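Local coordinates for protein peptidase (Pseudomonas aeruginosa, PDB 5LOX) that probably acts as an N-terminal-nucleophile hydrolase of the proteasome family, an ancestral beta subunit that assembles into a helical complex linked to protein degradation, at residues Q47-L52 and S108-V113; A71-V76 and A84-T89; G114-G119 and H196-I201. The protein carries 3 engineered substitutions. All coordinates share one frame; numbering follows the deposited sequence.

Contact 1: Q47-L52 and S108-V113. Engineered in segment 108-113: Met112 (natural residue Leu).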
# COMPACT_ATOMS: atom_id res chain seq x y z
N GLN A 47 74.90 -4.20 -81.81
CA GLN A 47 74.51 -3.96 -80.43
C GLN A 47 73.05 -4.23 -80.25
O GLN A 47 72.27 -4.11 -81.18
CB GLN A 47 74.78 -2.51 -80.02
CG GLN A 47 76.27 -2.19 -79.85
CD GLN A 47 76.56 -0.71 -79.91
OE1 GLN A 47 76.28 -0.06 -80.92
NE2 GLN A 47 77.04 -0.15 -78.81
N THR A 48 72.68 -4.61 -79.04
CA THR A 48 71.32 -5.09 -78.75
C THR A 48 70.70 -4.33 -77.61
O THR A 48 71.38 -3.94 -76.68
CB THR A 48 71.32 -6.58 -78.37
OG1 THR A 48 72.11 -6.76 -77.19
CG2 THR A 48 71.93 -7.41 -79.48
N ALA A 49 69.38 -4.19 -77.68
CA ALA A 49 68.61 -3.65 -76.57
C ALA A 49 67.22 -4.22 -76.65
O ALA A 49 66.77 -4.59 -77.71
CB ALA A 49 68.58 -2.16 -76.68
N GLY A 50 66.54 -4.33 -75.51
CA GLY A 50 65.18 -4.87 -75.49
C GLY A 50 65.15 -6.27 -74.96
O GLY A 50 65.96 -6.65 -74.16
N ASN A 51 64.21 -7.06 -75.44
CA ASN A 51 64.01 -8.39 -74.90
C ASN A 51 65.23 -9.27 -75.10
O ASN A 51 65.68 -9.50 -76.21
CB ASN A 51 62.76 -9.05 -75.53
CG ASN A 51 62.47 -10.41 -74.96
OD1 ASN A 51 63.32 -11.29 -74.96
ND2 ASN A 51 61.30 -10.59 -74.46
N LEU A 52 65.69 -9.85 -74.00
CA LEU A 52 66.84 -10.72 -74.02
C LEU A 52 66.64 -11.93 -74.91
O LEU A 52 67.46 -12.23 -75.76
CB LEU A 52 67.15 -11.19 -72.60
CG LEU A 52 68.41 -12.05 -72.46
CD1 LEU A 52 69.66 -11.34 -72.94
CD2 LEU A 52 68.56 -12.48 -71.01
N SER A 108 59.72 -7.44 -78.14
CA SER A 108 60.40 -6.60 -79.13
C SER A 108 61.80 -6.26 -78.70
O SER A 108 62.09 -6.19 -77.50
CB SER A 108 59.62 -5.32 -79.38
OG SER A 108 59.38 -4.66 -78.16
N CYS A 109 62.65 -6.03 -79.68
CA CYS A 109 63.96 -5.47 -79.39
C CYS A 109 64.48 -4.65 -80.55
O CYS A 109 64.03 -4.78 -81.68
CB CYS A 109 64.96 -6.58 -79.02
SG CYS A 109 65.16 -7.80 -80.30
N SER A 110 65.55 -3.92 -80.25
CA SER A 110 66.20 -3.03 -81.18
C SER A 110 67.68 -3.30 -81.26
O SER A 110 68.26 -3.92 -80.38
CB SER A 110 65.93 -1.61 -80.73
OG SER A 110 65.89 -1.57 -79.32
N PHE A 111 68.29 -2.83 -82.33
CA PHE A 111 69.68 -3.14 -82.63
C PHE A 111 70.39 -1.96 -83.23
O PHE A 111 69.77 -1.12 -83.85
CB PHE A 111 69.74 -4.24 -83.67
CG PHE A 111 69.16 -5.53 -83.24
CD1 PHE A 111 69.95 -6.48 -82.64
CD2 PHE A 111 67.83 -5.82 -83.45
CE1 PHE A 111 69.44 -7.70 -82.24
CE2 PHE A 111 67.30 -7.03 -83.08
CZ PHE A 111 68.10 -7.97 -82.47
N MSE A 112 71.71 -1.92 -83.09
CA MSE A 112 72.55 -1.07 -83.98
C MSE A 112 73.49 -1.96 -84.74
O MSE A 112 73.96 -2.96 -84.21
CB MSE A 112 73.33 0.05 -83.29
CG MSE A 112 72.28 0.86 -82.57
SE MSE A 112 72.94 2.63 -82.13
CE MSE A 112 73.58 2.16 -80.34
N VAL A 113 73.68 -1.63 -86.01
CA VAL A 113 74.54 -2.38 -86.87
C VAL A 113 75.44 -1.36 -87.52
O VAL A 113 74.98 -0.47 -88.20
CB VAL A 113 73.76 -3.10 -87.97
CG1 VAL A 113 74.71 -3.86 -88.87
CG2 VAL A 113 72.75 -4.05 -87.34
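Gln47 and Met112 face each other as an antiparallel hydrogen-bonded pair: Gln47 N donates to Met112 O at 2.9 Å and Met112 N returns a bond to Gln47 O, bent to 152° at the hydrogen. Two residues further along strand 42-50, Ala49 and Ser110 repeat the reciprocal pair of hydrogen bonds, Ser110 N reaching Ala49 O at 2.9 Å, and Asn51 N closes the ladder on Ser108 O at 3.1 Å. At the non-hydrogen-bonded pair Thr48–Phe111, Phe111 CA lies 3.1 Å from Gln47 O in a CH···O contact. On this face Thr48 CG2 lies 3.7 Å from Phe111 CE1, oblique to the ring. On the other face the carboxamide of Gln47 crosses the engineered selenomethionine Met112, OE1 lying 3.5 Å from its CE, while Gln47 NE2 donates to Ser16 OG and Val4 O. Gly50 CA comes within 4.1 Å of Cys109 CA; Gly50 has no side chain at this close crossing, and its backbone lies in a region that suits glycine. With CG anti to the backbone N (chi1 -178°), Asn51 carries OD1 over to Thr54 N and so N-caps helix 52-66. Helices 52-66 and 79-97 cover the Thr48–Phe111 face, whereas strand 2-8 and Thr1 lie on the Gln47–Ala49 side, as expected for one sheet of the four-layer alpha-beta-beta-alpha sandwich of Ntn hydrolases.

Contact 2: A71-V76 and A84-T89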
# COMPACT_ATOMS: atom_id res chain seq x y z
N ALA A 71 72.90 -16.53 -97.32
CA ALA A 71 73.00 -15.17 -96.76
C ALA A 71 73.53 -15.15 -95.33
O ALA A 71 73.01 -15.85 -94.46
CB ALA A 71 71.66 -14.46 -96.83
N SER A 72 74.58 -14.36 -95.09
CA SER A 72 75.19 -14.25 -93.77
C SER A 72 75.94 -12.95 -93.64
O SER A 72 76.35 -12.38 -94.63
CB SER A 72 76.22 -15.36 -93.57
OG SER A 72 77.53 -14.87 -93.85
N LEU A 73 76.20 -12.53 -92.40
CA LEU A 73 76.95 -11.30 -92.17
C LEU A 73 78.33 -11.27 -92.80
O LEU A 73 78.95 -10.21 -92.82
CB LEU A 73 77.10 -11.03 -90.69
CG LEU A 73 75.87 -10.58 -89.91
CD1 LEU A 73 76.24 -10.42 -88.45
CD2 LEU A 73 75.30 -9.28 -90.45
N LEU A 74 78.86 -12.41 -93.27
CA LEU A 74 80.18 -12.39 -93.89
C LEU A 74 80.21 -12.25 -95.40
O LEU A 74 81.28 -12.02 -95.93
CB LEU A 74 80.97 -13.63 -93.52
CG LEU A 74 81.41 -13.72 -92.06
CD1 LEU A 74 82.23 -15.00 -91.87
CD2 LEU A 74 82.18 -12.51 -91.55
N ASN A 75 79.06 -12.30 -96.07
CA ASN A 75 79.05 -12.36 -97.54
C ASN A 75 78.17 -11.22 -98.13
O ASN A 75 78.35 -10.79 -99.26
CB ASN A 75 78.57 -13.70 -98.08
CG ASN A 75 77.13 -14.00 -97.75
OD1 ASN A 75 76.91 -14.92 -97.01
ND2 ASN A 75 76.16 -13.24 -98.28
N VAL A 76 77.20 -10.79 -97.32
CA VAL A 76 76.44 -9.56 -97.51
C VAL A 76 77.29 -8.39 -98.06
O VAL A 76 78.39 -8.12 -97.56
CB VAL A 76 75.78 -9.20 -96.15
CG1 VAL A 76 76.03 -7.75 -95.74
CG2 VAL A 76 74.31 -9.53 -96.19
N ALA A 84 69.86 -4.96 -92.95
CA ALA A 84 68.63 -5.55 -93.46
C ALA A 84 68.55 -7.01 -93.04
O ALA A 84 67.47 -7.50 -92.73
CB ALA A 84 68.56 -5.42 -94.98
N LEU A 85 69.70 -7.68 -93.06
CA LEU A 85 69.74 -9.10 -92.72
C LEU A 85 69.43 -9.31 -91.25
O LEU A 85 68.66 -10.19 -90.90
CB LEU A 85 71.09 -9.71 -93.05
CG LEU A 85 71.20 -11.18 -92.63
CD1 LEU A 85 70.20 -12.07 -93.36
CD2 LEU A 85 72.62 -11.69 -92.88
N VAL A 86 69.97 -8.45 -90.40
CA VAL A 86 69.66 -8.51 -88.99
C VAL A 86 68.15 -8.36 -88.81
O VAL A 86 67.52 -9.16 -88.14
CB VAL A 86 70.40 -7.42 -88.20
CG1 VAL A 86 69.94 -7.39 -86.75
CG2 VAL A 86 71.88 -7.68 -88.26
N ALA A 87 67.57 -7.33 -89.42
CA ALA A 87 66.13 -7.08 -89.34
C ALA A 87 65.34 -8.30 -89.81
O ALA A 87 64.40 -8.74 -89.16
CB ALA A 87 65.77 -5.85 -90.15
N GLU A 88 65.69 -8.78 -91.00
CA GLU A 88 65.10 -9.98 -91.58
C GLU A 88 65.10 -11.11 -90.55
O GLU A 88 64.10 -11.79 -90.35
CB GLU A 88 65.89 -10.33 -92.87
CG GLU A 88 65.80 -11.76 -93.40
CD GLU A 88 64.51 -12.03 -94.14
OE1 GLU A 88 63.52 -11.24 -93.95
OE2 GLU A 88 64.47 -13.03 -94.89
N THR A 89 66.24 -11.30 -89.90
CA THR A 89 66.40 -12.38 -88.89
C THR A 89 65.50 -12.14 -87.67
O THR A 89 64.86 -13.04 -87.19
CB THR A 89 67.85 -12.46 -88.39
OG1 THR A 89 68.75 -12.38 -89.50
CG2 THR A 89 68.07 -13.75 -87.64
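Leu85 points from its helix into the curve of 71-76, and its CD2 methyl does most of the touching. With CG anti to the backbone N (chi1 177°), the isobutyl group reaches out to the loop, where Leu85 CD2 meets the peptide link between Ser72 and Leu73, 3.6 Å from Ser72 C and 3.7 Å from Leu73 N. Leu85 CD2 also has Val76 CG2 and Leu73 CD2 as side-chain neighbours, each at 4.3 Å. The other branch, CD1, is turned to Ala71 CB. Leu73 CD2 also borders Val86 CG2 at 4.4 Å, so it spans two successive helix residues. All these side-chain contacts are apolar.

Within the loop Ser72 makes several of the turn-forming bonds: Ser72 OG accepts from Leu74 N at 2.9 Å, forming an ST turn, and its O receives both Asn75 N and Val76 N. On the helix, Leu85 O is gripped twice, by Thr89 N and by Thr89 OG1 from opposite faces of the carbonyl plane. The loop joins helix 52-66 to helix 79-97 and folds back on the latter, while Val86 packs against Leu62 of helix 52-66 and against Phe111 of strand 109-117.

Contact 3: G114-G119 and H196-I201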
# COMPACT_ATOMS: atom_id res chain seq x y z
N GLY A 114 76.74 -1.50 -87.32
CA GLY A 114 77.71 -0.61 -87.93
C GLY A 114 78.99 -1.31 -88.28
O GLY A 114 79.24 -2.43 -87.81
N GLY A 115 79.78 -0.68 -89.12
CA GLY A 115 81.05 -1.27 -89.50
C GLY A 115 81.51 -0.82 -90.86
O GLY A 115 81.09 0.23 -91.34
N GLN A 116 82.38 -1.61 -91.49
CA GLN A 116 82.90 -1.29 -92.81
C GLN A 116 83.20 -2.54 -93.59
O GLN A 116 83.81 -3.47 -93.08
CB GLN A 116 84.17 -0.47 -92.69
CG GLN A 116 84.72 -0.06 -94.04
CD GLN A 116 85.79 1.00 -93.96
OE1 GLN A 116 86.56 1.06 -93.00
NE2 GLN A 116 85.85 1.85 -94.97
N ILE A 117 82.80 -2.52 -94.84
CA ILE A 117 83.12 -3.59 -95.78
C ILE A 117 84.05 -3.03 -96.84
O ILE A 117 83.87 -1.91 -97.29
CB ILE A 117 81.82 -4.14 -96.41
CG1 ILE A 117 81.06 -4.94 -95.35
CG2 ILE A 117 82.12 -4.98 -97.62
CD1 ILE A 117 79.67 -5.33 -95.76
N ALA A 118 85.07 -3.81 -97.21
CA ALA A 118 86.08 -3.41 -98.18
C ALA A 118 85.45 -2.78 -99.39
O ALA A 118 84.52 -3.35 -99.97
CB ALA A 118 86.88 -4.61 -98.62
N GLY A 119 85.92 -1.59 -99.74
CA GLY A 119 85.49 -0.94 -100.97
C GLY A 119 84.36 0.04 -100.79
O GLY A 119 83.90 0.63 -101.75
N HIS A 196 88.96 2.04 -86.65
CA HIS A 196 89.57 3.12 -87.45
C HIS A 196 89.17 3.01 -88.91
O HIS A 196 89.29 1.94 -89.51
CB HIS A 196 91.08 3.09 -87.26
CG HIS A 196 91.51 3.48 -85.87
ND1 HIS A 196 91.83 4.77 -85.52
CD2 HIS A 196 91.62 2.74 -84.74
CE1 HIS A 196 92.16 4.80 -84.24
NE2 HIS A 196 92.02 3.59 -83.74
N ARG A 197 88.69 4.11 -89.48
CA ARG A 197 88.25 4.11 -90.87
C ARG A 197 89.33 3.49 -91.75
O ARG A 197 90.48 3.89 -91.69
CB ARG A 197 87.94 5.54 -91.35
CG ARG A 197 87.58 5.62 -92.85
CD ARG A 197 86.99 6.97 -93.27
NE ARG A 197 87.86 8.07 -92.87
CZ ARG A 197 89.01 8.38 -93.47
NH1 ARG A 197 89.44 7.68 -94.52
NH2 ARG A 197 89.74 9.38 -93.00
N ASP A 198 88.92 2.56 -92.61
CA ASP A 198 89.77 1.92 -93.64
C ASP A 198 90.80 0.94 -93.08
O ASP A 198 91.55 0.38 -93.84
CB ASP A 198 90.48 2.94 -94.57
CG ASP A 198 89.51 3.79 -95.39
OD1 ASP A 198 88.28 3.54 -95.34
OD2 ASP A 198 89.96 4.74 -96.06
N SER A 199 90.83 0.73 -91.77
CA SER A 199 91.77 -0.23 -91.20
C SER A 199 91.42 -1.66 -91.60
O SER A 199 92.30 -2.49 -91.74
CB SER A 199 91.83 -0.09 -89.66
OG SER A 199 90.62 -0.50 -89.03
N LEU A 200 90.13 -1.95 -91.71
CA LEU A 200 89.63 -3.31 -92.01
C LEU A 200 90.20 -4.43 -91.12
O LEU A 200 90.43 -5.53 -91.60
CB LEU A 200 89.85 -3.64 -93.48
CG LEU A 200 89.16 -2.71 -94.48
CD1 LEU A 200 89.56 -3.06 -95.90
CD2 LEU A 200 87.64 -2.78 -94.33
N ILE A 201 90.42 -4.12 -89.84
CA ILE A 201 90.86 -5.10 -88.84
C ILE A 201 89.75 -5.26 -87.82
O ILE A 201 88.88 -4.41 -87.71
CB ILE A 201 92.17 -4.68 -88.13
CG1 ILE A 201 91.96 -3.45 -87.23
CG2 ILE A 201 93.27 -4.43 -89.15
CD1 ILE A 201 93.20 -2.97 -86.50
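A type II beta turn from His196 to Ser199, which begins on the last residue of strand 190-196, is clasped by the side chain of Gln116 near the end of strand 109-117. The evidence is a pair of hydrogen bonds to a single residue, Asp198. Asp198 N donates to Gln116 OE1 at 2.8 Å, in the carbonyl plane and on a lone pair, with 151° at the hydrogen. Gln116 NE2 in turn donates to Asp198 OD1 at 3.0 Å, close to the plane of its own amide and nearly along the C-O axis of the acceptor. The amide and carboxylate planes are nevertheless 36° apart, so the groups meet askew. Gln116 extends to the turn because CG stands anti to the backbone N (chi1 -177°) and the chain stays stretched beyond it. Both ends of this buried amide have further partners: OE1 accepts from Tyr195 OH, and NE2 also donates to Gly120 O, which together fix its rotation. In the Ntn-hydrolase sandwich, strands 109-117 and 190-196 belong to the two different sheets, and the clasp therefore links the end of a central strand of one sheet to the turn leaving a strand of the other. The turn has its own lock: His196 O takes Ser199 N, at 3.0 Å, and also Ser199 OG, which lies in the carbonyl plane on a lone pair. Arg197 NH1 forms a salt bridge with Asp198 OD2 at 3.4 Å, and Arg197 NE bonds to Ala9 O. Beside the polar pair, Leu200 crosses Gln116 at about a right angle, bringing CD2 to 4.0 Å from Gln116 CG, while its CD1 lies 4.1 Å from Ala118 CB. His196 NE2 bonds to Asn241 OD1 of a neighbouring subunit.

Strand 109-117 is the common element: contact 1 uses its first part and contact 3 its end, their centres about 23 Å apart and their segments adjoining in sequence. Contact 2 is nested within the chain loop that contact 1 closes, its centre about 15 Å from that of contact 1. There Val86 CG2 lies 3.8 Å from Val113 CG2, joining helix 79-97 to the sheet. Contacts 2 and 3, about 17 Å apart between centres, meet where Val76 O lies 3.6 Å from Ile117 CD1. Contact 3 follows both in the chain. Thus one strand pairs with 42-50, carries a helix over it and, at its end, reaches the loop following strand 190-196 of the other sheet, consistent with a proteasome-type sandwich.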